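Local coordinates for protein alkaline phosphatase (Thermus thermophilus, PDB 7KWD) that probably hydrolyses phosphate monoesters as a homodimeric alkaline phosphatase that carries zinc and magnesium ions, at residues L353-K366 with L377-R390. Sequence-based numbering, arbitrary orientation.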
ATOM      1  N   LEU A 353      10.013 -24.410  10.536  1.00 38.25           N
ATOM      2  CA  LEU A 353      11.437 -24.415  10.850  1.00 38.88           C
ATOM      3  C   LEU A 353      11.689 -25.117  12.180  1.00 42.86           C
ATOM      4  O   LEU A 353      12.640 -25.891  12.327  1.00 48.46           O
ATOM      5  CB  LEU A 353      11.960 -22.992  10.894  1.00 38.35           C
ATOM      6  CG  LEU A 353      12.777 -22.430   9.741  1.00 43.86           C
ATOM      7  CD1 LEU A 353      12.768 -23.292   8.500  1.00 43.82           C
ATOM      8  CD2 LEU A 353      12.308 -21.004   9.377  1.00 37.74           C
ATOM      9  N   ARG A 354      10.837 -24.872  13.162  1.00 33.23           N
ATOM     10  CA  ARG A 354      10.987 -25.542  14.447  1.00 40.88           C
ATOM     11  C   ARG A 354      10.878 -27.053  14.273  1.00 41.47           C
ATOM     12  O   ARG A 354      11.723 -27.808  14.754  1.00 45.31           O
ATOM     13  CB  ARG A 354       9.934 -24.975  15.388  1.00 44.07           C
ATOM     14  CG  ARG A 354      10.071 -25.249  16.837  1.00 56.90           C
ATOM     15  CD  ARG A 354       8.900 -24.559  17.544  1.00 72.47           C
ATOM     16  NE  ARG A 354       9.011 -23.096  17.497  1.00 74.41           N
ATOM     17  CZ  ARG A 354       8.003 -22.233  17.300  1.00 78.47           C
ATOM     18  NH1 ARG A 354       6.735 -22.644  17.099  1.00 58.11           N
ATOM     19  NH2 ARG A 354       8.280 -20.928  17.307  1.00 61.26           N
ATOM     20  N   VAL A 355       9.874 -27.501  13.523  1.00 37.69           N
ATOM     21  CA  VAL A 355       9.652 -28.923  13.286  1.00 46.47           C
ATOM     22  C   VAL A 355      10.839 -29.552  12.568  1.00 44.82           C
ATOM     23  O   VAL A 355      11.240 -30.686  12.857  1.00 49.11           O
ATOM     24  CB  VAL A 355       8.365 -29.118  12.457  1.00 36.10           C
ATOM     25  CG1 VAL A 355       8.464 -30.425  11.687  1.00 46.55           C
ATOM     26  CG2 VAL A 355       7.148 -29.052  13.313  1.00 40.02           C
ATOM     27  N   LEU A 356      11.367 -28.845  11.575  1.00 38.04           N
ATOM     28  CA  LEU A 356      12.424 -29.364  10.725  1.00 42.90           C
ATOM     29  C   LEU A 356      13.763 -29.476  11.446  1.00 52.91           C
ATOM     30  O   LEU A 356      14.607 -30.295  11.058  1.00 45.44           O
ATOM     31  CB  LEU A 356      12.572 -28.449   9.523  1.00 39.57           C
ATOM     32  CG  LEU A 356      11.488 -28.574   8.456  1.00 48.57           C
ATOM     33  CD1 LEU A 356      11.683 -27.465   7.431  1.00 39.67           C
ATOM     34  CD2 LEU A 356      11.527 -29.955   7.799  1.00 46.15           C
ATOM     35  N   GLY A 357      13.994 -28.647  12.451  1.00 46.32           N
ATOM     36  CA  GLY A 357      15.245 -28.724  13.153  1.00 46.92           C
ATOM     37  C   GLY A 357      16.405 -28.297  12.276  1.00 44.90           C
ATOM     38  O   GLY A 357      16.246 -27.868  11.133  1.00 44.98           O
ATOM     39  N   GLN A 358      17.605 -28.471  12.834  1.00 49.21           N
ATOM     40  CA  GLN A 358      18.806 -27.828  12.313  1.00 46.37           C
ATOM     41  C   GLN A 358      19.467 -28.569  11.157  1.00 50.69           C
ATOM     42  O   GLN A 358      20.324 -27.989  10.476  1.00 49.93           O
ATOM     43  CB  GLN A 358      19.806 -27.647  13.458  1.00 55.54           C
ATOM     44  CG  GLN A 358      19.921 -26.211  13.954  1.00 65.93           C
ATOM     45  CD  GLN A 358      21.147 -25.993  14.823  1.00 78.86           C
ATOM     46  OE1 GLN A 358      22.259 -26.413  14.476  1.00 76.59           O
ATOM     47  NE2 GLN A 358      20.953 -25.335  15.962  1.00 83.84           N
ATOM     48  N   ALA A 359      19.094 -29.811  10.888  1.00 49.54           N
ATOM     49  CA  ALA A 359      19.684 -30.567   9.782  1.00 49.05           C
ATOM     50  C   ALA A 359      18.597 -31.408   9.132  1.00 54.35           C
ATOM     51  O   ALA A 359      18.634 -32.639   9.158  1.00 54.36           O
ATOM     52  CB  ALA A 359      20.842 -31.432  10.273  1.00 55.69           C
ATOM     53  N   PRO A 360      17.590 -30.756   8.564  1.00 58.54           N
ATOM     54  CA  PRO A 360      16.552 -31.496   7.848  1.00 50.20           C
ATOM     55  C   PRO A 360      17.069 -32.010   6.522  1.00 45.11           C
ATOM     56  O   PRO A 360      17.992 -31.460   5.912  1.00 39.35           O
ATOM     57  CB  PRO A 360      15.458 -30.443   7.632  1.00 48.15           C
ATOM     58  CG  PRO A 360      16.255 -29.180   7.452  1.00 46.43           C
ATOM     59  CD  PRO A 360      17.392 -29.296   8.461  1.00 47.87           C
ATOM     60  N   GLU A 361      16.418 -33.071   6.065  1.00 49.37           N
ATOM     61  CA  GLU A 361      16.629 -33.636   4.744  1.00 55.00           C
ATOM     62  C   GLU A 361      15.582 -33.084   3.788  1.00 49.17           C
ATOM     63  O   GLU A 361      14.448 -32.809   4.179  1.00 49.62           O
ATOM     64  CB  GLU A 361      16.541 -35.163   4.804  1.00 57.79           C
ATOM     65  CG  GLU A 361      17.305 -35.876   3.703  1.00 70.04           C
ATOM     66  CD  GLU A 361      18.770 -36.113   4.059  1.00 82.91           C
ATOM     67  OE1 GLU A 361      19.295 -35.393   4.940  1.00 74.52           O
ATOM     68  OE2 GLU A 361      19.393 -37.015   3.455  1.00 96.57           O
ATOM     69  N   ALA A 362      15.969 -32.939   2.528  1.00 50.20           N
ATOM     70  CA  ALA A 362      15.052 -32.500   1.487  1.00 50.61           C
ATOM     71  C   ALA A 362      13.708 -33.203   1.555  1.00 48.76           C
ATOM     72  O   ALA A 362      12.652 -32.594   1.368  1.00 50.40           O
ATOM     73  CB  ALA A 362      15.667 -32.742   0.108  1.00 50.06           C
ATOM     74  N   SER A 363      13.731 -34.495   1.807  1.00 44.50           N
ATOM     75  CA  SER A 363      12.476 -35.217   1.879  1.00 47.39           C
ATOM     76  C   SER A 363      11.634 -34.730   3.051  1.00 46.63           C
ATOM     77  O   SER A 363      10.404 -34.779   2.990  1.00 42.67           O
ATOM     78  CB  SER A 363      12.763 -36.708   1.997  1.00 48.44           C
ATOM     79  OG  SER A 363      12.955 -37.079   3.344  1.00 52.30           O
ATOM     80  N   GLN A 364      12.270 -34.275   4.130  1.00 44.24           N
ATOM     81  CA  GLN A 364      11.514 -33.811   5.291  1.00 44.33           C
ATOM     82  C   GLN A 364      10.927 -32.426   5.039  1.00 46.58           C
ATOM     83  O   GLN A 364       9.768 -32.171   5.386  1.00 44.01           O
ATOM     84  CB  GLN A 364      12.411 -33.807   6.532  1.00 50.99           C
ATOM     85  CG  GLN A 364      13.060 -35.171   6.800  1.00 54.86           C
ATOM     86  CD  GLN A 364      14.080 -35.132   7.909  1.00 54.58           C
ATOM     87  OE1 GLN A 364      15.129 -34.483   7.789  1.00 49.83           O
ATOM     88  NE2 GLN A 364      13.778 -35.821   9.003  1.00 50.99           N
ATOM     89  N   VAL A 365      11.722 -31.535   4.438  1.00 42.26           N
ATOM     90  CA  VAL A 365      11.230 -30.253   3.938  1.00 40.58           C
ATOM     91  C   VAL A 365       9.985 -30.466   3.087  1.00 49.02           C
ATOM     92  O   VAL A 365       8.905 -29.915   3.357  1.00 39.82           O
ATOM     93  CB  VAL A 365      12.338 -29.544   3.139  1.00 45.68           C
ATOM     94  CG1 VAL A 365      11.775 -28.387   2.273  1.00 46.78           C
ATOM     95  CG2 VAL A 365      13.445 -29.076   4.099  1.00 44.54           C
ATOM     96  N   LYS A 366      10.127 -31.281   2.043  1.00 42.42           N
ATOM     97  CA  LYS A 366       9.025 -31.540   1.129  1.00 43.32           C
ATOM     98  C   LYS A 366       7.781 -31.977   1.884  1.00 41.94           C
ATOM     99  O   LYS A 366       6.668 -31.521   1.587  1.00 45.53           O
ATOM    100  CB  LYS A 366       9.477 -32.583   0.099  1.00 43.10           C
ATOM    101  CG  LYS A 366       8.480 -32.901  -0.982  1.00 52.61           C
ATOM    102  CD  LYS A 366       9.099 -33.719  -2.153  1.00 69.99           C
ATOM    103  CE  LYS A 366      10.538 -33.317  -2.480  1.00 62.85           C
ATOM    104  NZ  LYS A 366      10.960 -33.662  -3.864  1.00 60.58           N
ATOM    105  N   LEU A 377       6.507 -29.387  -3.395  1.00 41.39           N
ATOM    106  CA  LEU A 377       7.754 -28.815  -3.865  1.00 38.09           C
ATOM    107  C   LEU A 377       8.483 -29.745  -4.829  1.00 42.14           C
ATOM    108  O   LEU A 377       8.481 -30.967  -4.666  1.00 44.80           O
ATOM    109  CB  LEU A 377       8.662 -28.527  -2.671  1.00 42.21           C
ATOM    110  CG  LEU A 377       8.397 -27.252  -1.871  1.00 46.65           C
ATOM    111  CD1 LEU A 377       9.442 -27.154  -0.747  1.00 40.43           C
ATOM    112  CD2 LEU A 377       8.443 -26.025  -2.754  1.00 41.59           C
ATOM    113  N   GLU A 378       9.128 -29.146  -5.819  1.00 38.73           N
ATOM    114  CA  GLU A 378      10.102 -29.837  -6.626  1.00 37.07           C
ATOM    115  C   GLU A 378      11.371 -30.090  -5.814  1.00 50.03           C
ATOM    116  O   GLU A 378      11.671 -29.386  -4.840  1.00 47.46           O
ATOM    117  CB  GLU A 378      10.450 -29.009  -7.864  1.00 41.57           C
ATOM    118  CG  GLU A 378       9.335 -28.853  -8.885  1.00 46.10           C
ATOM    119  CD  GLU A 378       9.703 -27.860  -9.980  1.00 53.91           C
ATOM    120  OE1 GLU A 378      10.909 -27.761 -10.292  1.00 58.41           O
ATOM    121  OE2 GLU A 378       8.801 -27.175 -10.527  1.00 52.31           O
ATOM    122  N   ASP A 379      12.142 -31.096  -6.260  1.00 53.14           N
ATOM    123  CA  ASP A 379      13.428 -31.397  -5.641  1.00 50.57           C
ATOM    124  C   ASP A 379      14.291 -30.148  -5.507  1.00 41.75           C
ATOM    125  O   ASP A 379      14.828 -29.865  -4.436  1.00 45.29           O
ATOM    126  CB  ASP A 379      14.192 -32.449  -6.454  1.00 52.86           C
ATOM    127  CG  ASP A 379      13.417 -33.727  -6.634  1.00 64.26           C
ATOM    128  OD1 ASP A 379      13.547 -34.340  -7.711  1.00 59.69           O
ATOM    129  OD2 ASP A 379      12.691 -34.123  -5.700  1.00 58.57           O
ATOM    130  N   ALA A 380      14.469 -29.399  -6.596  1.00 41.51           N
ATOM    131  CA  ALA A 380      15.385 -28.269  -6.514  1.00 41.06           C
ATOM    132  C   ALA A 380      14.904 -27.221  -5.515  1.00 42.19           C
ATOM    133  O   ALA A 380      15.718 -26.441  -4.998  1.00 42.47           O
ATOM    134  CB  ALA A 380      15.578 -27.617  -7.882  1.00 38.78           C
ATOM    135  N   GLU A 381      13.594 -27.162  -5.268  1.00 43.01           N
ATOM    136  CA  GLU A 381      13.055 -26.166  -4.347  1.00 36.94           C
ATOM    137  C   GLU A 381      13.306 -26.603  -2.914  1.00 39.45           C
ATOM    138  O   GLU A 381      13.780 -25.815  -2.091  1.00 39.86           O
ATOM    139  CB  GLU A 381      11.562 -25.953  -4.627  1.00 41.89           C
ATOM    140  CG  GLU A 381      11.281 -25.329  -6.019  1.00 34.57           C
ATOM    141  CD  GLU A 381       9.811 -25.327  -6.373  1.00 44.49           C
ATOM    142  OE1 GLU A 381       9.110 -26.282  -5.964  1.00 41.48           O
ATOM    143  OE2 GLU A 381       9.359 -24.381  -7.069  1.00 42.53           O
ATOM    144  N   ALA A 382      13.042 -27.875  -2.611  1.00 37.40           N
ATOM    145  CA  ALA A 382      13.334 -28.363  -1.274  1.00 40.83           C
ATOM    146  C   ALA A 382      14.819 -28.244  -0.969  1.00 44.13           C
ATOM    147  O   ALA A 382      15.199 -27.893   0.157  1.00 40.41           O
ATOM    148  CB  ALA A 382      12.858 -29.802  -1.109  1.00 45.31           C
ATOM    149  N   GLU A 383      15.675 -28.489  -1.972  1.00 43.32           N
ATOM    150  CA  GLU A 383      17.114 -28.407  -1.734  1.00 46.23           C
ATOM    151  C   GLU A 383      17.524 -26.987  -1.392  1.00 43.28           C
ATOM    152  O   GLU A 383      18.409 -26.767  -0.561  1.00 45.22           O
ATOM    153  CB  GLU A 383      17.929 -28.898  -2.938  1.00 48.20           C
ATOM    154  CG  GLU A 383      17.533 -30.289  -3.468  1.00 60.15           C
ATOM    155  CD  GLU A 383      18.254 -31.475  -2.801  1.00 80.39           C
ATOM    156  OE1 GLU A 383      18.408 -31.511  -1.550  1.00 81.66           O
ATOM    157  OE2 GLU A 383      18.634 -32.401  -3.551  1.00 85.45           O
ATOM    158  N   ARG A 384      16.908 -26.000  -2.048  1.00 46.63           N
ATOM    159  CA  ARG A 384      17.205 -24.617  -1.702  1.00 45.81           C
ATOM    160  C   ARG A 384      16.894 -24.356  -0.237  1.00 35.01           C
ATOM    161  O   ARG A 384      17.659 -23.688   0.464  1.00 38.39           O
ATOM    162  CB  ARG A 384      16.402 -23.674  -2.583  1.00 45.69           C
ATOM    163  CG  ARG A 384      16.895 -23.520  -4.009  1.00 45.28           C
ATOM    164  CD  ARG A 384      16.070 -22.412  -4.634  1.00 45.50           C
ATOM    165  NE  ARG A 384      15.979 -22.422  -6.089  1.00 44.60           N
ATOM    166  CZ  ARG A 384      17.015 -22.245  -6.891  1.00 49.77           C
ATOM    167  NH1 ARG A 384      18.225 -22.072  -6.365  1.00 55.04           N
ATOM    168  NH2 ARG A 384      16.842 -22.227  -8.206  1.00 46.14           N
ATOM    169  N   VAL A 385      15.764 -24.875   0.236  1.00 34.79           N
ATOM    170  CA  VAL A 385      15.411 -24.714   1.640  1.00 42.72           C
ATOM    171  C   VAL A 385      16.455 -25.382   2.527  1.00 45.68           C
ATOM    172  O   VAL A 385      16.832 -24.848   3.578  1.00 38.25           O
ATOM    173  CB  VAL A 385      14.005 -25.284   1.904  1.00 42.19           C
ATOM    174  CG1 VAL A 385      13.683 -25.215   3.371  1.00 40.07           C
ATOM    175  CG2 VAL A 385      12.926 -24.541   1.106  1.00 43.68           C
ATOM    176  N   VAL A 386      16.905 -26.586   2.149  1.00 50.72           N
ATOM    177  CA  VAL A 386      17.919 -27.267   2.952  1.00 44.26           C
ATOM    178  C   VAL A 386      19.180 -26.416   3.017  1.00 41.74           C
ATOM    179  O   VAL A 386      19.752 -26.193   4.097  1.00 39.45           O
ATOM    180  CB  VAL A 386      18.212 -28.669   2.387  1.00 51.35           C
ATOM    181  CG1 VAL A 386      19.359 -29.333   3.172  1.00 50.69           C
ATOM    182  CG2 VAL A 386      16.959 -29.527   2.435  1.00 42.24           C
ATOM    183  N   ARG A 387      19.603 -25.886   1.868  1.00 39.49           N
ATOM    184  CA  ARG A 387      20.819 -25.086   1.851  1.00 42.05           C
ATOM    185  C   ARG A 387      20.659 -23.837   2.696  1.00 44.18           C
ATOM    186  O   ARG A 387      21.583 -23.421   3.404  1.00 44.45           O
ATOM    187  CB  ARG A 387      21.169 -24.720   0.418  1.00 46.76           C
ATOM    188  CG  ARG A 387      21.589 -25.931  -0.377  1.00 57.13           C
ATOM    189  CD  ARG A 387      21.853 -25.659  -1.851  1.00 60.39           C
ATOM    190  NE  ARG A 387      23.008 -24.794  -2.133  1.00 61.81           N
ATOM    191  CZ  ARG A 387      24.254 -24.943  -1.664  1.00 60.83           C
ATOM    192  NH1 ARG A 387      24.570 -25.926  -0.835  1.00 64.95           N
ATOM    193  NH2 ARG A 387      25.205 -24.084  -2.031  1.00 54.71           N
ATOM    194  N   ALA A 388      19.498 -23.206   2.628  1.00 45.48           N
ATOM    195  CA  ALA A 388      19.320 -21.983   3.390  1.00 39.02           C
ATOM    196  C   ALA A 388      19.375 -22.275   4.880  1.00 33.65           C
ATOM    197  O   ALA A 388      20.022 -21.544   5.635  1.00 40.26           O
ATOM    198  CB  ALA A 388      18.002 -21.318   2.985  1.00 39.72           C
ATOM    199  N   ILE A 389      18.733 -23.359   5.318  1.00 37.47           N
ATOM    200  CA  ILE A 389      18.737 -23.709   6.735  1.00 40.66           C
ATOM    201  C   ILE A 389      20.119 -24.171   7.180  1.00 45.66           C
ATOM    202  O   ILE A 389      20.582 -23.822   8.272  1.00 43.32           O
ATOM    203  CB  ILE A 389      17.703 -24.816   7.020  1.00 45.14           C
ATOM    204  CG1 ILE A 389      16.265 -24.301   6.868  1.00 47.79           C
ATOM    205  CG2 ILE A 389      17.889 -25.360   8.424  1.00 40.15           C
ATOM    206  CD1 ILE A 389      15.199 -25.406   6.609  1.00 43.89           C
ATOM    207  N   ARG A 390      20.771 -25.009   6.382  1.00 48.47           N
ATOM    208  CA  ARG A 390      21.969 -25.701   6.842  1.00 48.56           C
ATOM    209  C   ARG A 390      23.251 -24.958   6.509  1.00 49.86           C
ATOM    210  O   ARG A 390      24.182 -24.970   7.319  1.00 60.56           O
ATOM    211  CB  ARG A 390      22.002 -27.108   6.254  1.00 47.07           C
ATOM    212  CG  ARG A 390      21.010 -28.053   6.948  1.00 49.58           C
ATOM    213  CD  ARG A 390      20.969 -29.436   6.306  1.00 56.63           C
ATOM    214  NE  ARG A 390      21.665 -30.397   7.148  1.00 63.36           N
ATOM    215  CZ  ARG A 390      22.828 -30.964   6.839  1.00 78.24           C
ATOM    216  NH1 ARG A 390      23.435 -30.692   5.689  1.00 70.88           N
ATOM    217  NH2 ARG A 390      23.381 -31.811   7.686  1.00 68.80           N
TER
HETATM  218  O   HOH W   1       6.115 -30.591  -0.793  1.00 39.27           O
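Lys366 NZ and Asp379 OD2, 2.6 Å apart, form the salt bridge that joins the two segments at one end. The lysine CG stands anti to the backbone N (chi1 -176°), which starts the chain toward the carbonyl oxygen of Leu377; CD and CE run past that oxygen, and the bend at chi3 (-37°) turns CE and NZ to Asp379. The two side chains cross obliquely where NZ meets OD2. At the same end of the contact a water spans the backbones, donating to Lys366 O (2.6 Å) and accepting from Leu377 N (2.9 Å). No direct hydrogen bond crosses between the segments, so the rest of the contact is packing. Val365 supplies its centre, and both of its methyls are used: CG1 lies 3.8 Å from Ala382 CB and also touches Val385 and Leu377 CD1, while CG2 meets the CG2 methyl of Val386. Small residues bring the backbones together where the helices cross, Ala362 and Ala382 having CA atoms 5.3 Å apart. The short segments 362-366 and 379-390 approach to 8.5 Å between axes at 107°, a nearly perpendicular crossing. Farther along, the CD1 methyl of Ile389 reaches Leu353 CD1 (3.7 Å) and Pro360 CG, and its CG2 rests against Pro360 CD. Arg390 runs alongside the 358-360 turn, with Ala359 CA at the edge of its guanidinium, in plane; its NE is buried here without a polar partner in the model. The contact is peripheral in the chain, its centre about 29 Å from the chain centre. Helix 379-391 packs across the 357-361 loop and the flanking helices 349-356 and 362-373, while Met409 of helix 406-412 touches both Leu353 and Val385, and Phe369 of helix 362-373 packs on Leu377.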